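Local structure of periplasmic binding protein (Xylanimonas cellulosilytica, 4MX8) at residues A15-R23 against Y35-V44. The protein belongs to the bacterial solute-binding protein 8 family, with a TroA-like fold, and probably captures a substrate such as an iron-siderophore complex for an uptake transporter. Residues are numbered along the deposited sequence; the frame is centred on the assembly and turned at random.
Sequences ATASYTWDR and YEETTVEVPV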
loop_
_atom_site.group_PDB
_atom_site.type_symbol
_atom_site.label_atom_id
_atom_site.label_comp_id
_atom_site.label_asym_id
_atom_site.label_seq_id
_atom_site.Cartn_x
_atom_site.Cartn_y
_atom_site.Cartn_z
ATOM N N ALA A 15 0.894 26.622 16.182
ATOM C CA ALA A 15 1.961 25.690 16.561
ATOM C C ALA A 15 2.628 24.926 15.404
ATOM O O ALA A 15 2.165 24.948 14.267
ATOM C CB ALA A 15 1.440 24.697 17.617
ATOM N N THR A 16 3.731 24.256 15.718
ATOM C CA THR A 16 4.293 23.251 14.832
ATOM C C THR A 16 4.394 21.912 15.560
ATOM O O THR A 16 4.282 21.849 16.780
ATOM C CB THR A 16 5.679 23.653 14.253
ATOM O OG1 THR A 16 6.669 23.698 15.294
ATOM C CG2 THR A 16 5.596 24.995 13.570
ATOM N N ALA A 17 4.585 20.847 14.792
ATOM C CA ALA A 17 4.760 19.506 15.319
ATOM C C ALA A 17 6.051 18.965 14.730
ATOM O O ALA A 17 6.286 19.084 13.524
ATOM C CB ALA A 17 3.599 18.623 14.920
ATOM N N SER A 18 6.889 18.380 15.578
ATOM C CA SER A 18 8.193 17.900 15.156
ATOM C C SER A 18 8.093 16.473 14.643
ATOM O O SER A 18 7.550 15.600 15.324
ATOM C CB SER A 18 9.137 17.941 16.335
ATOM O OG SER A 18 10.376 18.468 15.932
ATOM N N TYR A 19 8.595 16.232 13.435
ATOM C CA TYR A 19 8.568 14.875 12.871
ATOM C C TYR A 19 9.981 14.367 12.578
ATOM O O TYR A 19 10.720 14.974 11.783
ATOM C CB TYR A 19 7.707 14.790 11.610
ATOM C CG TYR A 19 7.507 13.357 11.162
ATOM C CD1 TYR A 19 6.683 12.497 11.879
ATOM C CD2 TYR A 19 8.135 12.861 10.037
ATOM C CE1 TYR A 19 6.497 11.183 11.488
ATOM C CE2 TYR A 19 7.953 11.546 9.637
ATOM C CZ TYR A 19 7.132 10.706 10.368
ATOM O OH TYR A 19 6.934 9.389 9.986
ATOM N N THR A 20 10.352 13.265 13.240
ATOM C CA THR A 20 11.699 12.720 13.126
ATOM C C THR A 20 11.664 11.258 12.740
ATOM O O THR A 20 11.025 10.442 13.403
ATOM C CB THR A 20 12.492 12.866 14.415
ATOM O OG1 THR A 20 12.686 14.260 14.691
ATOM C CG2 THR A 20 13.846 12.211 14.266
ATOM N N TRP A 21 12.366 10.931 11.661
ATOM C CA TRP A 21 12.360 9.573 11.147
ATOM C C TRP A 21 13.710 9.197 10.542
ATOM O O TRP A 21 14.554 10.068 10.291
ATOM C CB TRP A 21 11.221 9.406 10.139
ATOM C CG TRP A 21 11.477 9.941 8.759
ATOM C CD1 TRP A 21 11.733 9.205 7.634
ATOM C CD2 TRP A 21 11.471 11.315 8.343
ATOM N NE1 TRP A 21 11.882 10.035 6.547
ATOM C CE2 TRP A 21 11.730 11.334 6.958
ATOM C CE3 TRP A 21 11.281 12.529 9.008
ATOM C CZ2 TRP A 21 11.808 12.518 6.230
ATOM C CZ3 TRP A 21 11.353 13.706 8.285
ATOM C CH2 TRP A 21 11.611 13.692 6.907
ATOM N N ASP A 22 13.919 7.898 10.336
ATOM C CA ASP A 22 15.136 7.443 9.679
ATOM C C ASP A 22 14.925 7.409 8.161
ATOM O O ASP A 22 14.370 6.460 7.607
ATOM C CB ASP A 22 15.587 6.095 10.235
ATOM C CG ASP A 22 16.085 6.192 11.673
ATOM O OD1 ASP A 22 17.072 6.914 11.932
ATOM O OD2 ASP A 22 15.489 5.538 12.549
ATOM N N ARG A 23 15.360 8.479 7.503
ATOM C CA ARG A 23 15.118 8.683 6.080
ATOM C C ARG A 23 16.026 7.839 5.198
ATOM O O ARG A 23 17.243 7.774 5.407
ATOM C CB ARG A 23 15.321 10.152 5.721
ATOM C CG ARG A 23 14.796 10.507 4.344
ATOM C CD ARG A 23 14.843 11.997 4.113
ATOM N NE ARG A 23 16.205 12.472 3.877
ATOM C CZ ARG A 23 16.821 12.414 2.697
ATOM N NH1 ARG A 23 16.199 11.877 1.643
ATOM N NH2 ARG A 23 18.062 12.891 2.583
ATOM N N TYR A 35 20.213 4.872 5.672
ATOM C CA TYR A 35 19.259 5.646 6.462
ATOM C C TYR A 35 19.966 6.711 7.285
ATOM O O TYR A 35 21.068 6.485 7.813
ATOM C CB TYR A 35 18.425 4.741 7.360
ATOM C CG TYR A 35 17.567 3.739 6.615
ATOM C CD1 TYR A 35 16.352 4.121 6.047
ATOM C CD2 TYR A 35 17.966 2.407 6.477
ATOM C CE1 TYR A 35 15.560 3.202 5.353
ATOM C CE2 TYR A 35 17.186 1.490 5.785
ATOM C CZ TYR A 35 15.984 1.893 5.230
ATOM O OH TYR A 35 15.206 0.992 4.545
ATOM N N GLU A 36 19.339 7.879 7.369
ATOM C CA GLU A 36 19.906 9.012 8.093
ATOM C C GLU A 36 18.775 9.749 8.779
ATOM O O GLU A 36 17.797 10.114 8.146
ATOM C CB GLU A 36 20.691 9.933 7.147
ATOM C CG GLU A 36 22.080 9.370 6.782
ATOM C CD GLU A 36 22.821 10.181 5.709
ATOM O OE1 GLU A 36 22.401 11.331 5.386
ATOM O OE2 GLU A 36 23.835 9.652 5.196
ATOM N N GLU A 37 18.897 9.942 10.086
ATOM C CA GLU A 37 17.812 10.558 10.837
ATOM C C GLU A 37 17.605 11.994 10.397
ATOM O O GLU A 37 18.552 12.740 10.186
ATOM C CB GLU A 37 18.091 10.498 12.325
ATOM C CG GLU A 37 17.028 11.120 13.185
ATOM C CD GLU A 37 17.184 10.736 14.643
ATOM O OE1 GLU A 37 16.607 9.689 15.037
ATOM O OE2 GLU A 37 17.888 11.470 15.383
ATOM N N THR A 38 16.347 12.374 10.249
ATOM C CA THR A 38 16.002 13.697 9.759
ATOM C C THR A 38 14.838 14.259 10.589
ATOM O O THR A 38 13.932 13.524 10.993
ATOM C CB THR A 38 15.619 13.606 8.270
ATOM O OG1 THR A 38 16.798 13.360 7.488
ATOM C CG2 THR A 38 14.943 14.872 7.788
ATOM N N THR A 39 14.869 15.556 10.866
ATOM C CA THR A 39 13.736 16.185 11.535
ATOM C C THR A 39 13.144 17.304 10.689
ATOM O O THR A 39 13.866 18.060 10.046
ATOM C CB THR A 39 14.130 16.759 12.888
ATOM O OG1 THR A 39 14.675 15.717 13.708
ATOM C CG2 THR A 39 12.923 17.338 13.564
ATOM N N VAL A 40 11.820 17.390 10.672
ATOM C CA VAL A 40 11.135 18.455 9.956
ATOM C C VAL A 40 10.064 19.052 10.867
ATOM O O VAL A 40 9.356 18.314 11.559
ATOM C CB VAL A 40 10.520 17.933 8.645
ATOM C CG1 VAL A 40 9.665 18.994 7.999
ATOM C CG2 VAL A 40 11.624 17.525 7.692
ATOM N N GLU A 41 9.973 20.382 10.900
ATOM C CA GLU A 41 8.921 21.035 11.672
ATOM C C GLU A 41 7.693 21.267 10.791
ATOM O O GLU A 41 7.701 22.133 9.912
ATOM C CB GLU A 41 9.408 22.353 12.268
ATOM C CG GLU A 41 10.718 22.257 13.061
ATOM C CD GLU A 41 10.582 21.497 14.379
ATOM O OE1 GLU A 41 9.454 21.443 14.930
ATOM O OE2 GLU A 41 11.613 20.962 14.862
ATOM N N VAL A 42 6.652 20.473 11.040
ATOM C CA VAL A 42 5.400 20.509 10.294
ATOM C C VAL A 42 4.435 21.474 10.951
ATOM O O VAL A 42 4.227 21.410 12.157
ATOM C CB VAL A 42 4.703 19.154 10.384
ATOM C CG1 VAL A 42 3.492 19.120 9.479
ATOM C CG2 VAL A 42 5.650 18.065 10.025
ATOM N N PRO A 43 3.811 22.354 10.164
ATOM C CA PRO A 43 2.804 23.243 10.751
ATOM C C PRO A 43 1.526 22.483 11.134
ATOM O O PRO A 43 1.071 21.626 10.372
ATOM C CB PRO A 43 2.519 24.229 9.616
ATOM C CG PRO A 43 2.803 23.462 8.378
ATOM C CD PRO A 43 3.988 22.591 8.721
ATOM N N VAL A 44 0.963 22.788 12.302
ATOM C CA VAL A 44 -0.327 22.222 12.715
ATOM C C VAL A 44 -1.499 22.960 12.060
ATOM O O VAL A 44 -1.447 24.176 11.892
ATOM C CB VAL A 44 -0.497 22.286 14.228
ATOM C CG1 VAL A 44 -1.826 21.710 14.622
ATOM C CG2 VAL A 44 0.629 21.544 14.913
HETATM O O HOH W 1 8.068 21.684 17.520
HETATM O O HOH W 2 19.638 13.465 5.273
#
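Ala17, Tyr19, Trp21 and Arg23 each exchange a pair of backbone hydrogen bonds with Val42, Val40, Thr38 and Glu36 in turn, so that strands 16-23 and 35-43 run antiparallel, their axes 157° apart. A further bond, from Val44 N to Ala15 O, extends the ladder beyond Pro43.

The side chains divide between two faces. On the polar one, Thr20 OG1 and Thr39 OG1 share a hydrogen bond of 2.7 Å. Ser18 OG donates to Glu41 OE2 at 3.0 Å, arriving from above the carboxylate plane; the bend of the Glu41 chain at chi2 (-70°) turns that carboxylate back over the neighbouring strand. A water bound to Glu41 OE1 makes a weak link to Thr16 OG1. Asp22 OD1 and Glu37 OE1, 4.2 Å apart, probably repel each other mildly.

On the other face Trp21 has CG between its backbone N and carbonyl carbon (chi1 79°), which lays the indole alongside Thr38. Thr38 CB sits over the six-membered ring, 4.3 Å from its centroid, in a CH-pi contact, whereas Val40 CG2 meets the ring edge 3.9 Å from CZ3. Trp21 NE1 is hydrogen-bonded to Asp130 OD2, and Trp119 packs edge-to-face against the indole. A leucine in place of Trp21 would probably leave Asp130 OD2 without this donor and open a gap beneath Thr38 and beside Val40. The pairing is that of a two-stranded antiparallel beta hairpin, laid by the face that carries Ala17, Tyr19, Trp21, Val40 and Val42 against helix 119-123, strand 128-130 and helix 137-152, whose Phe147 meets Tyr19 and Val42.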